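PfVFT1 (PDB 5JKQ) probably binds a small solute in the cleft between the two lobes of a Venus flytrap domain of the solute-binding-protein type. Local coordinates at residues Y150-S155 against L272-S277. The protein carries 3 engineered substitutions. Sequence-based numbering, arbitrary orientation.
Sequences YFLSNS and LKTGHS
L152 bridges H276 at a CA–CA distance of 4.6 Å, residues 150-153 running at 106° to residues 274-277. S277 N donates to F151 O (2.9 Å) and S153 N to G275 O (3.0 Å). The imidazole of H276 adds a side-chain bond: ND1 donates to Y150 O at 2.6 Å, bent to 140°, with the oxygen tilted out of the ring plane. CG of H276 is turned beside its own backbone N (chi1 -58°), which brings ND1 over the carbonyl of Y150, well out of its plane. NE2 pairs with H177, so both ring nitrogens are engaged and the ring's rotation is fixed. L152 lies alongside the imidazole, its CD2 3.8 Å from H276 CE1 and equally close to CG2 of T274. The hydroxyls S153 OG and S277 OG meet in a weak 3.4 Å bond; the stronger partner of the latter is S170. On the loop side, S155 OG closes back onto L152 O at 2.6 Å, bracing the type I turn 152-155. A loop that follows strand 146-147 of one sheet thus docks on a long strand of the other, a junction consistent with the interlobe region of a bi-lobed Venus flytrap fold.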
# COMPACT_ATOMS: atom_id res chain seq x y z
N TYR A 150 -1.42 4.62 1.56
CA TYR A 150 -0.07 4.10 1.34
C TYR A 150 0.26 2.93 2.26
O TYR A 150 1.21 2.19 2.00
CB TYR A 150 0.98 5.21 1.52
CG TYR A 150 1.12 5.82 2.90
CD1 TYR A 150 1.61 5.08 3.97
CD2 TYR A 150 0.80 7.15 3.13
CE1 TYR A 150 1.75 5.64 5.23
CE2 TYR A 150 0.93 7.72 4.38
CZ TYR A 150 1.41 6.96 5.42
OH TYR A 150 1.55 7.52 6.67
N PHE A 151 -0.52 2.75 3.32
CA PHE A 151 -0.25 1.70 4.30
C PHE A 151 -0.21 0.32 3.65
O PHE A 151 -0.99 0.03 2.75
CB PHE A 151 -1.29 1.73 5.41
CG PHE A 151 -1.11 2.86 6.37
CD1 PHE A 151 -0.26 2.72 7.46
CD2 PHE A 151 -1.76 4.06 6.19
CE1 PHE A 151 -0.08 3.77 8.34
CE2 PHE A 151 -1.58 5.11 7.07
CZ PHE A 151 -0.74 4.96 8.15
N LEU A 152 0.72 -0.51 4.11
CA LEU A 152 0.89 -1.85 3.57
C LEU A 152 -0.34 -2.70 3.81
O LEU A 152 -1.03 -2.55 4.82
CB LEU A 152 2.12 -2.52 4.19
CG LEU A 152 3.46 -1.81 4.00
CD1 LEU A 152 4.57 -2.59 4.67
CD2 LEU A 152 3.77 -1.59 2.52
N SER A 153 -0.61 -3.61 2.88
CA SER A 153 -1.73 -4.53 3.00
C SER A 153 -1.45 -5.61 4.05
O SER A 153 -2.36 -6.34 4.44
CB SER A 153 -2.02 -5.18 1.64
OG SER A 153 -2.36 -4.20 0.67
N ASN A 154 -0.20 -5.69 4.49
CA ASN A 154 0.23 -6.69 5.46
C ASN A 154 0.58 -6.06 6.81
O ASN A 154 1.33 -6.64 7.60
CB ASN A 154 1.43 -7.46 4.90
CG ASN A 154 1.68 -8.77 5.63
OD1 ASN A 154 0.79 -9.32 6.28
ND2 ASN A 154 2.90 -9.29 5.51
N SER A 155 0.03 -4.88 7.07
CA SER A 155 0.38 -4.11 8.26
C SER A 155 -0.10 -4.78 9.55
O SER A 155 -1.15 -5.41 9.58
CB SER A 155 -0.20 -2.70 8.18
OG SER A 155 0.28 -2.00 7.05
N LEU A 272 6.50 -10.39 -7.58
CA LEU A 272 5.95 -10.60 -6.25
C LEU A 272 5.63 -9.22 -5.67
O LEU A 272 6.53 -8.46 -5.33
CB LEU A 272 6.93 -11.36 -5.35
CG LEU A 272 7.26 -12.79 -5.79
CD1 LEU A 272 8.50 -13.30 -5.07
CD2 LEU A 272 6.07 -13.72 -5.55
N LYS A 273 4.34 -8.90 -5.58
CA LYS A 273 3.92 -7.54 -5.31
C LYS A 273 3.72 -7.24 -3.83
O LYS A 273 3.45 -8.13 -3.03
CB LYS A 273 2.62 -7.24 -6.06
CG LYS A 273 2.68 -7.52 -7.55
CD LYS A 273 3.86 -6.81 -8.20
CE LYS A 273 3.85 -6.99 -9.71
NZ LYS A 273 3.17 -5.86 -10.40
N THR A 274 3.87 -5.96 -3.50
CA THR A 274 3.56 -5.44 -2.18
C THR A 274 2.39 -4.48 -2.32
O THR A 274 2.51 -3.43 -2.96
CB THR A 274 4.77 -4.72 -1.54
OG1 THR A 274 5.86 -5.65 -1.39
CG2 THR A 274 4.42 -4.13 -0.18
N GLY A 275 1.24 -4.85 -1.75
CA GLY A 275 0.03 -4.07 -1.90
C GLY A 275 -0.09 -2.93 -0.90
O GLY A 275 0.51 -2.97 0.18
N HIS A 276 -0.85 -1.91 -1.28
CA HIS A 276 -1.17 -0.78 -0.41
C HIS A 276 -2.68 -0.63 -0.29
O HIS A 276 -3.39 -0.72 -1.30
CB HIS A 276 -0.56 0.51 -0.93
CG HIS A 276 0.93 0.46 -1.10
ND1 HIS A 276 1.80 0.65 -0.05
CD2 HIS A 276 1.69 0.25 -2.20
CE1 HIS A 276 3.04 0.55 -0.49
NE2 HIS A 276 3.00 0.31 -1.79
N SER A 277 -3.17 -0.40 0.92
CA SER A 277 -4.61 -0.25 1.14
C SER A 277 -4.93 0.70 2.29
O SER A 277 -4.08 0.99 3.13
CB SER A 277 -5.24 -1.62 1.41
OG SER A 277 -4.58 -2.28 2.47